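Local atomic coordinates of CalS10 (Micromonospora echinospora, PDB entry 6UK5), a protein that binds S-adenosylmethionine and probably uses it to methylate an amino pentose in the biosynthesis of calicheamicin. Residues W156-R161 against L215-R220; R177-V182 against W198-A203; E222-F227 against G245-T250. One frame throughout, in Å; residues are numbered along the deposited sequence.

Contact 1: W156-R161 against L215-R220; sequences WWFPER and LTMFTR
L215 lays its CD2 methyl over one face of the W156 indole, 3.5 Å from the centroid of the five-membered ring and 12° off its normal, a CH-pi contact. W156 has its CG anti to the backbone N (chi1 173°), which carries the indole across to the leucine. A water sits between W156 NE1 and L215 O, but the bridge is doubtful, one leg being weak and the other improbably short. T216 turns away, and its O is taken by N126 ND2, while N126 OD1 accepts from W156 N; one asparagine thus ties the two segments together. Here the loop after strand 149-153 of the Rossmann-like methyltransferase fold meets the end of strand 206-216, which belongs to the mostly antiparallel five-stranded sheet. M217 sits among W156, W157 and F158. Its CB lies 4.1 Å from W156 CD1, and its chain runs out extended (chi1 -176°) to put SD at the edge of the W157 ring, in its plane, 4.0 Å from W157 CE3. The same sulfur lies 4.0 Å from F158 CE2, obliquely to that ring, so both are Met-aromatic contacts. F218 O packs against the W157 ring at CZ3. T219 N-caps helix 220-229 and its own N donates to E222 OE1, the reciprocal pattern of a capping box. R220 N lies at the edge of the W157 ring, near its plane, 3.9 Å from CH2.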
loop_
_atom_site.group_PDB
_atom_site.type_symbol
_atom_site.label_atom_id
_atom_site.label_comp_id
_atom_site.label_asym_id
_atom_site.label_seq_id
_atom_site.Cartn_x
_atom_site.Cartn_y
_atom_site.Cartn_z
ATOM N N TRP A 156 -21.477 3.136 17.151
ATOM C CA TRP A 156 -20.583 4.111 16.546
ATOM C C TRP A 156 -20.689 5.456 17.251
ATOM O O TRP A 156 -21.790 5.942 17.530
ATOM C CB TRP A 156 -20.918 4.267 15.060
ATOM C CG TRP A 156 -20.167 5.361 14.353
ATOM C CD1 TRP A 156 -20.713 6.442 13.719
ATOM C CD2 TRP A 156 -18.746 5.489 14.207
ATOM N NE1 TRP A 156 -19.724 7.231 13.188
ATOM C CE2 TRP A 156 -18.506 6.669 13.473
ATOM C CE3 TRP A 156 -17.653 4.722 14.624
ATOM C CZ2 TRP A 156 -17.220 7.101 13.148
ATOM C CZ3 TRP A 156 -16.374 5.155 14.299
ATOM C CH2 TRP A 156 -16.170 6.332 13.570
ATOM N N TRP A 157 -19.533 6.051 17.533
ATOM C CA TRP A 157 -19.430 7.412 18.028
ATOM C C TRP A 157 -18.371 8.087 17.167
ATOM O O TRP A 157 -17.564 7.415 16.519
ATOM C CB TRP A 157 -19.032 7.520 19.508
ATOM C CG TRP A 157 -19.918 6.820 20.508
ATOM C CD1 TRP A 157 -19.537 5.855 21.397
ATOM C CD2 TRP A 157 -21.329 7.006 20.702
ATOM N NE1 TRP A 157 -20.614 5.454 22.153
ATOM C CE2 TRP A 157 -21.727 6.137 21.738
ATOM C CE3 TRP A 157 -22.292 7.825 20.103
ATOM C CZ2 TRP A 157 -23.045 6.065 22.189
ATOM C CZ3 TRP A 157 -23.599 7.751 20.553
ATOM C CH2 TRP A 157 -23.964 6.878 21.584
ATOM N N PHE A 158 -18.355 9.404 17.158
ATOM C CA PHE A 158 -17.296 10.055 16.400
ATOM C C PHE A 158 -16.012 10.094 17.223
ATOM O O PHE A 158 -16.035 10.554 18.367
ATOM C CB PHE A 158 -17.696 11.479 16.018
ATOM C CG PHE A 158 -18.838 11.557 15.049
ATOM C CD1 PHE A 158 -18.732 10.983 13.794
ATOM C CD2 PHE A 158 -20.005 12.228 15.378
ATOM C CE1 PHE A 158 -19.774 11.062 12.890
ATOM C CE2 PHE A 158 -21.051 12.309 14.476
ATOM C CZ PHE A 158 -20.934 11.727 13.232
ATOM N N PRO A 159 -14.889 9.611 16.689
ATOM C CA PRO A 159 -13.604 9.836 17.358
ATOM C C PRO A 159 -13.461 11.301 17.745
ATOM O O PRO A 159 -14.020 12.193 17.101
ATOM C CB PRO A 159 -12.579 9.412 16.304
ATOM C CG PRO A 159 -13.277 8.322 15.558
ATOM C CD PRO A 159 -14.756 8.666 15.562
ATOM N N GLU A 160 -12.687 11.552 18.800
ATOM C CA GLU A 160 -12.543 12.925 19.266
ATOM C C GLU A 160 -11.949 13.815 18.183
ATOM O O GLU A 160 -12.303 14.996 18.083
ATOM C CB GLU A 160 -11.665 12.973 20.514
ATOM C CG GLU A 160 -11.714 14.315 21.228
ATOM C CD GLU A 160 -10.683 14.437 22.335
ATOM O OE1 GLU A 160 -10.475 15.578 22.807
ATOM O OE2 GLU A 160 -10.095 13.402 22.734
ATOM N N ARG A 161 -11.047 13.269 17.366
ATOM C CA ARG A 161 -10.357 14.054 16.353
ATOM C C ARG A 161 -11.114 14.132 15.037
ATOM O O ARG A 161 -10.880 15.067 14.262
ATOM C CB ARG A 161 -8.970 13.460 16.077
ATOM C CG ARG A 161 -7.804 14.319 16.540
ATOM C CD ARG A 161 -6.477 13.736 16.080
ATOM N NE ARG A 161 -5.727 14.669 15.243
ATOM C CZ ARG A 161 -4.533 14.412 14.716
ATOM N NH1 ARG A 161 -3.941 13.245 14.932
ATOM N NH2 ARG A 161 -3.930 15.323 13.966
ATOM N N LEU A 215 -22.068 5.229 7.321
ATOM C CA LEU A 215 -22.225 4.867 8.723
ATOM C C LEU A 215 -22.999 5.991 9.397
ATOM O O LEU A 215 -22.567 7.148 9.375
ATOM C CB LEU A 215 -20.860 4.670 9.377
ATOM C CG LEU A 215 -20.741 3.765 10.602
ATOM C CD1 LEU A 215 -21.038 2.316 10.260
ATOM C CD2 LEU A 215 -19.344 3.895 11.191
ATOM N N THR A 216 -24.134 5.647 9.995
ATOM C CA THR A 216 -25.033 6.611 10.612
ATOM C C THR A 216 -25.034 6.446 12.126
ATOM O O THR A 216 -25.362 5.369 12.636
ATOM C CB THR A 216 -26.448 6.459 10.049
ATOM O OG1 THR A 216 -26.418 6.632 8.625
ATOM C CG2 THR A 216 -27.378 7.489 10.665
ATOM N N MET A 217 -24.667 7.510 12.836
ATOM C CA MET A 217 -24.697 7.498 14.291
ATOM C C MET A 217 -26.135 7.561 14.804
ATOM O O MET A 217 -27.032 8.096 14.148
ATOM C CB MET A 217 -23.940 8.694 14.866
ATOM C CG MET A 217 -23.850 8.675 16.387
ATOM S SD MET A 217 -23.247 10.222 17.065
ATOM C CE MET A 217 -24.804 11.116 17.087
ATOM N N PHE A 218 -26.338 7.023 16.004
ATOM C CA PHE A 218 -27.559 7.230 16.769
ATOM C C PHE A 218 -27.172 7.728 18.155
ATOM O O PHE A 218 -26.057 7.504 18.629
ATOM C CB PHE A 218 -28.378 5.945 16.841
ATOM C CG PHE A 218 -28.695 5.373 15.492
ATOM C CD1 PHE A 218 -29.596 6.007 14.650
ATOM C CD2 PHE A 218 -28.054 4.230 15.044
ATOM C CE1 PHE A 218 -29.881 5.493 13.398
ATOM C CE2 PHE A 218 -28.327 3.709 13.791
ATOM C CZ PHE A 218 -29.242 4.342 12.964
ATOM N N THR A 219 -28.104 8.419 18.797
ATOM C CA THR A 219 -27.824 9.059 20.072
ATOM C C THR A 219 -28.095 8.113 21.235
ATOM O O THR A 219 -28.821 7.123 21.114
ATOM C CB THR A 219 -28.670 10.321 20.242
ATOM O OG1 THR A 219 -30.039 10.028 19.941
ATOM C CG2 THR A 219 -28.190 11.412 19.302
ATOM N N ARG A 220 -27.478 8.433 22.376
ATOM C CA ARG A 220 -27.779 7.727 23.617
ATOM C C ARG A 220 -29.275 7.742 23.895
ATOM O O ARG A 220 -29.853 6.725 24.299
ATOM C CB ARG A 220 -27.002 8.369 24.768
ATOM C CG ARG A 220 -27.354 7.871 26.159
ATOM C CD ARG A 220 -27.123 6.382 26.341
ATOM N NE ARG A 220 -27.182 6.031 27.758
ATOM C CZ ARG A 220 -26.166 6.164 28.607
ATOM N NH1 ARG A 220 -25.000 6.636 28.186
ATOM N NH2 ARG A 220 -26.317 5.827 29.881
HETATM O O HOH W 1 -21.724 8.553 11.273
#

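Contact 2: R177-V182 against W198-A203; sequences RTVARV and WLVGDA
R181 and W198 face each other as a non-hydrogen-bonded pair in the antiparallel beta hairpin of strands 177-188 and 191-202. The aliphatic part of R181 lies alongside the indole: CG sits over the middle of the ring system and CD makes a CH-pi contact, 3.6 Å from the centroid of the six-membered ring. V179 CG1 reaches the edge of the same indole in its plane, 3.6 Å from W198 CE3. On this face V179 also meets V200.

Two pairs of backbone bonds set the register. T178 and G201 exchange one pair, A180 and L199 the other, with A180 N to L199 O at 2.8 Å and 174°. Further out, F209 stacks on W198 from the next strand, and helix 20-32 covers the group through V25 and A29. T178, A180 and L199 point to the other face, where the second subunit packs against them; L199 there touches L199 of that chain. The R181 guanidinium stands nearly upright to the indole plane, at 84°, and its charge is met elsewhere: NH2 by D170 OD2 and NH1 by E196 OE2.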
loop_
_atom_site.group_PDB
_atom_site.type_symbol
_atom_site.label_atom_id
_atom_site.label_comp_id
_atom_site.label_asym_id
_atom_site.label_seq_id
_atom_site.Cartn_x
_atom_site.Cartn_y
_atom_site.Cartn_z
ATOM N N ARG A 177 0.920 -12.267 -1.619
ATOM C CA ARG A 177 0.096 -11.128 -2.004
ATOM C C ARG A 177 0.490 -9.925 -1.158
ATOM O O ARG A 177 0.915 -10.070 -0.009
ATOM C CB ARG A 177 -1.401 -11.418 -1.879
ATOM C CG ARG A 177 -1.891 -11.655 -0.477
ATOM C CD ARG A 177 -3.397 -11.556 -0.442
ATOM N NE ARG A 177 -3.909 -11.466 0.916
ATOM C CZ ARG A 177 -5.192 -11.298 1.214
ATOM N NH1 ARG A 177 -6.092 -11.203 0.245
ATOM N NH2 ARG A 177 -5.573 -11.225 2.479
ATOM N N THR A 178 0.332 -8.738 -1.736
ATOM C CA THR A 178 0.423 -7.476 -1.013
ATOM C C THR A 178 -0.888 -6.719 -1.167
ATOM O O THR A 178 -1.474 -6.689 -2.254
ATOM C CB THR A 178 1.573 -6.621 -1.529
ATOM O OG1 THR A 178 1.062 -5.617 -2.412
ATOM C CG2 THR A 178 2.528 -7.489 -2.283
ATOM N N VAL A 179 -1.341 -6.110 -0.076
ATOM C CA VAL A 179 -2.632 -5.442 -0.029
ATOM C C VAL A 179 -2.405 -4.005 0.417
ATOM O O VAL A 179 -1.900 -3.763 1.520
ATOM C CB VAL A 179 -3.599 -6.172 0.916
ATOM C CG1 VAL A 179 -4.952 -5.486 0.941
ATOM C CG2 VAL A 179 -3.716 -7.636 0.503
ATOM N N ALA A 180 -2.772 -3.060 -0.443
ATOM C CA ALA A 180 -2.734 -1.639 -0.139
ATOM C C ALA A 180 -4.154 -1.099 -0.037
ATOM O O ALA A 180 -5.059 -1.552 -0.744
ATOM C CB ALA A 180 -1.962 -0.859 -1.207
ATOM N N ARG A 181 -4.344 -0.130 0.853
ATOM C CA ARG A 181 -5.649 0.486 1.026
ATOM C C ARG A 181 -5.477 1.963 1.332
ATOM O O ARG A 181 -4.661 2.332 2.182
ATOM C CB ARG A 181 -6.455 -0.164 2.152
ATOM C CG ARG A 181 -7.930 0.209 2.098
ATOM C CD ARG A 181 -8.615 0.004 3.428
ATOM N NE ARG A 181 -8.149 0.974 4.413
ATOM C CZ ARG A 181 -8.510 0.978 5.691
ATOM N NH1 ARG A 181 -9.333 0.044 6.154
ATOM N NH2 ARG A 181 -8.036 1.909 6.509
ATOM N N VAL A 182 -6.244 2.798 0.639
ATOM C CA VAL A 182 -6.368 4.214 0.957
ATOM C C VAL A 182 -7.840 4.468 1.236
ATOM O O VAL A 182 -8.701 4.098 0.429
ATOM C CB VAL A 182 -5.873 5.111 -0.192
ATOM C CG1 VAL A 182 -6.084 6.583 0.156
ATOM C CG2 VAL A 182 -4.421 4.821 -0.515
ATOM N N TRP A 198 -8.821 -0.161 -2.705
ATOM C CA TRP A 198 -7.857 -1.213 -2.434
ATOM C C TRP A 198 -7.010 -1.515 -3.663
ATOM O O TRP A 198 -7.451 -1.348 -4.803
ATOM C CB TRP A 198 -8.581 -2.494 -2.008
ATOM C CG TRP A 198 -9.413 -2.349 -0.773
ATOM C CD1 TRP A 198 -10.630 -1.741 -0.677
ATOM C CD2 TRP A 198 -9.105 -2.840 0.536
ATOM N NE1 TRP A 198 -11.097 -1.815 0.612
ATOM C CE2 TRP A 198 -10.179 -2.485 1.377
ATOM C CE3 TRP A 198 -8.025 -3.540 1.080
ATOM C CZ2 TRP A 198 -10.203 -2.806 2.733
ATOM C CZ3 TRP A 198 -8.051 -3.856 2.426
ATOM C CH2 TRP A 198 -9.133 -3.491 3.237
ATOM N N LEU A 199 -5.780 -1.959 -3.412
ATOM C CA LEU A 199 -4.925 -2.552 -4.433
ATOM C C LEU A 199 -4.411 -3.887 -3.916
ATOM O O LEU A 199 -3.784 -3.938 -2.853
ATOM C CB LEU A 199 -3.747 -1.641 -4.784
ATOM C CG LEU A 199 -4.010 -0.410 -5.649
ATOM C CD1 LEU A 199 -2.737 0.417 -5.744
ATOM C CD2 LEU A 199 -4.488 -0.802 -7.037
ATOM N N VAL A 200 -4.683 -4.960 -4.651
ATOM C CA VAL A 200 -4.170 -6.286 -4.326
ATOM C C VAL A 200 -3.300 -6.764 -5.479
ATOM O O VAL A 200 -3.783 -6.923 -6.607
ATOM C CB VAL A 200 -5.289 -7.294 -4.029
ATOM C CG1 VAL A 200 -4.689 -8.655 -3.708
ATOM C CG2 VAL A 200 -6.125 -6.812 -2.858
ATOM N N GLY A 201 -2.020 -6.985 -5.195
ATOM C CA GLY A 201 -1.087 -7.563 -6.146
ATOM C C GLY A 201 -0.654 -8.932 -5.649
ATOM O O GLY A 201 -0.298 -9.093 -4.480
ATOM N N ASP A 202 -0.693 -9.909 -6.546
ATOM C CA ASP A 202 -0.397 -11.283 -6.164
ATOM C C ASP A 202 0.119 -12.026 -7.391
ATOM O O ASP A 202 0.508 -11.408 -8.388
ATOM C CB ASP A 202 -1.647 -11.939 -5.548
ATOM C CG ASP A 202 -2.864 -11.837 -6.451
ATOM O OD1 ASP A 202 -2.682 -11.717 -7.682
ATOM O OD2 ASP A 202 -3.998 -11.887 -5.928
ATOM N N ALA A 203 0.125 -13.359 -7.316
ATOM C CA ALA A 203 0.610 -14.169 -8.426
ATOM C C ALA A 203 -0.113 -13.816 -9.719
ATOM O O ALA A 203 0.509 -13.728 -10.785
ATOM C CB ALA A 203 0.427 -15.653 -8.101
#

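Contact 3: E222-F227 against G245-T250; sequences EYDAAF and GLFVAT
Helix 222-227 runs nearly along strand 246-250, its axis 10.7 Å from that of the strand and the two N-to-C directions 20° apart. Y223 and F227, one helical turn from each other, both point at the strand, and F247 and A249, two residues apart on it, point back. The F247 ring meets both helix aromatics, turning its outer edge at CE2 and CZ to Y223 and its base to F227. Its CG lies beside the backbone N (chi1 -77°), which swings the ring toward Y223. F247 CE2 comes 3.5 Å from Y223 CD2, with ring centroids 5.0 Å apart and planes inclined at 43°, while Y223 CB stands over one face of the phenylalanine. F227 approaches the root of F247 rather than its tip: F227 CE2 lies 4.0 Å from F247 CG, with CG of the strand residue near the plane of the F227 ring at its edge. One face of F227 takes the methyl of A249, whose CB is 4.3 Å from the ring centroid in a CH-pi contact.

Polar ends are satisfied outside this apolar core. Y223 OH bonds to N126 ND2, and D224, beside F247, gives OD1 to S234 OG and OD2 to the salt bridge with R220. Y236 and P155 also touch F247. The result is an aromatic cluster between a helix and the antiparallel strand that lies between 149-153 and 232-237; the sheet order 3-2-1-4-5-7-6 is the signature of class I S-adenosylmethionine-dependent methyltransferases.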
loop_
_atom_site.group_PDB
_atom_site.type_symbol
_atom_site.label_atom_id
_atom_site.label_comp_id
_atom_site.label_asym_id
_atom_site.label_seq_id
_atom_site.Cartn_x
_atom_site.Cartn_y
_atom_site.Cartn_z
ATOM N N GLU A 222 -31.582 7.870 21.691
ATOM C CA GLU A 222 -32.247 7.027 20.704
ATOM C C GLU A 222 -32.077 5.551 21.042
ATOM O O GLU A 222 -33.043 4.780 21.006
ATOM C CB GLU A 222 -31.704 7.349 19.313
ATOM C CG GLU A 222 -32.612 8.289 18.527
ATOM C CD GLU A 222 -31.844 9.162 17.552
ATOM O OE1 GLU A 222 -30.655 8.876 17.297
ATOM O OE2 GLU A 222 -32.426 10.151 17.056
ATOM N N TYR A 223 -30.850 5.136 21.371
ATOM C CA TYR A 223 -30.635 3.766 21.823
ATOM C C TYR A 223 -31.502 3.448 23.035
ATOM O O TYR A 223 -32.235 2.453 23.047
ATOM C CB TYR A 223 -29.160 3.535 22.164
ATOM C CG TYR A 223 -28.197 3.557 20.995
ATOM C CD1 TYR A 223 -28.246 2.574 20.015
ATOM C CD2 TYR A 223 -27.210 4.530 20.898
ATOM C CE1 TYR A 223 -27.358 2.577 18.954
ATOM C CE2 TYR A 223 -26.318 4.540 19.841
ATOM C CZ TYR A 223 -26.395 3.560 18.873
ATOM O OH TYR A 223 -25.509 3.565 17.819
ATOM N N ASP A 224 -31.417 4.280 24.078
ATOM C CA ASP A 224 -32.183 4.023 25.293
ATOM C C ASP A 224 -33.667 3.858 24.989
ATOM O O ASP A 224 -34.347 3.024 25.599
ATOM C CB ASP A 224 -31.973 5.158 26.297
ATOM C CG ASP A 224 -30.626 5.091 26.978
ATOM O OD1 ASP A 224 -30.016 3.998 26.983
ATOM O OD2 ASP A 224 -30.188 6.130 27.516
ATOM N N ALA A 225 -34.186 4.645 24.043
ATOM C CA ALA A 225 -35.592 4.530 23.670
ATOM C C ALA A 225 -35.854 3.254 22.879
ATOM O O ALA A 225 -36.915 2.635 23.020
ATOM C CB ALA A 225 -36.026 5.757 22.869
ATOM N N ALA A 226 -34.905 2.849 22.031
ATOM C CA ALA A 226 -35.103 1.642 21.235
ATOM C C ALA A 226 -35.083 0.392 22.107
ATOM O O ALA A 226 -35.883 -0.528 21.900
ATOM C CB ALA A 226 -34.034 1.555 20.146
ATOM N N PHE A 227 -34.175 0.336 23.086
ATOM C CA PHE A 227 -34.167 -0.786 24.019
ATOM C C PHE A 227 -35.474 -0.854 24.797
ATOM O O PHE A 227 -36.125 -1.903 24.849
ATOM C CB PHE A 227 -32.987 -0.671 24.983
ATOM C CG PHE A 227 -31.649 -0.886 24.342
ATOM C CD1 PHE A 227 -31.404 -2.013 23.575
ATOM C CD2 PHE A 227 -30.627 0.030 24.525
ATOM C CE1 PHE A 227 -30.169 -2.217 22.993
ATOM C CE2 PHE A 227 -29.388 -0.167 23.946
ATOM C CZ PHE A 227 -29.158 -1.293 23.179
ATOM N N GLY A 245 -17.002 2.185 23.686
ATOM C CA GLY A 245 -17.893 1.711 24.720
ATOM C C GLY A 245 -18.748 0.556 24.222
ATOM O O GLY A 245 -18.516 -0.030 23.166
ATOM N N LEU A 246 -19.766 0.238 25.019
ATOM C CA LEU A 246 -20.569 -0.954 24.780
ATOM C C LEU A 246 -21.880 -0.834 25.540
ATOM O O LEU A 246 -21.873 -0.593 26.750
ATOM C CB LEU A 246 -19.804 -2.205 25.225
ATOM C CG LEU A 246 -20.100 -3.540 24.545
ATOM C CD1 LEU A 246 -19.486 -3.597 23.156
ATOM C CD2 LEU A 246 -19.570 -4.668 25.418
ATOM N N PHE A 247 -22.998 -1.007 24.840
ATOM C CA PHE A 247 -24.298 -1.128 25.487
ATOM C C PHE A 247 -24.527 -2.582 25.878
ATOM O O PHE A 247 -24.274 -3.492 25.083
ATOM C CB PHE A 247 -25.423 -0.646 24.569
ATOM C CG PHE A 247 -25.538 0.849 24.481
ATOM C CD1 PHE A 247 -26.050 1.582 25.543
ATOM C CD2 PHE A 247 -25.127 1.524 23.346
ATOM C CE1 PHE A 247 -26.157 2.959 25.469
ATOM C CE2 PHE A 247 -25.230 2.902 23.266
ATOM C CZ PHE A 247 -25.744 3.620 24.329
ATOM N N VAL A 248 -24.994 -2.793 27.105
ATOM C CA VAL A 248 -25.354 -4.113 27.611
ATOM C C VAL A 248 -26.746 -3.996 28.216
ATOM O O VAL A 248 -26.929 -3.316 29.233
ATOM C CB VAL A 248 -24.351 -4.639 28.647
ATOM C CG1 VAL A 248 -24.792 -5.998 29.164
ATOM C CG2 VAL A 248 -22.959 -4.733 28.036
ATOM N N ALA A 249 -27.722 -4.648 27.595
ATOM C CA ALA A 249 -29.109 -4.594 28.021
ATOM C C ALA A 249 -29.605 -6.004 28.313
ATOM O O ALA A 249 -29.034 -6.994 27.844
ATOM C CB ALA A 249 -29.992 -3.933 26.956
ATOM N N THR A 250 -30.677 -6.089 29.099
ATOM C CA THR A 250 -31.266 -7.366 29.475
ATOM C C THR A 250 -32.764 -7.354 29.212
ATOM O O THR A 250 -33.437 -6.334 29.390
ATOM C CB THR A 250 -30.979 -7.711 30.948
ATOM O OG1 THR A 250 -31.408 -6.638 31.797
ATOM C CG2 THR A 250 -29.488 -7.980 31.154
#

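Overall arrangement
Contacts 1 and 3 are neighbours, centres 14 Å apart, and they touch: the W157 indole packs on Y223 and F247, and F218 O meets Y223. Contact 1 closes before contact 3 opens, as strand 206-216 leads through a short turn at 217-219 into helix 220-229. Contact 2 falls in sequence between the halves of contact 1, its centre 30 Å from that of contact 1 and 38 Å from that of contact 3. Adjacent strands 191-202 and 206-216 of the mostly antiparallel five-stranded sheet link contacts 1 and 2. Contact 1 couples this sheet, which meets the second subunit at contact 2, to the Rossmann-like sheet of contact 3, with bound S-adenosylmethionine about 7 Å from the L215 side chain.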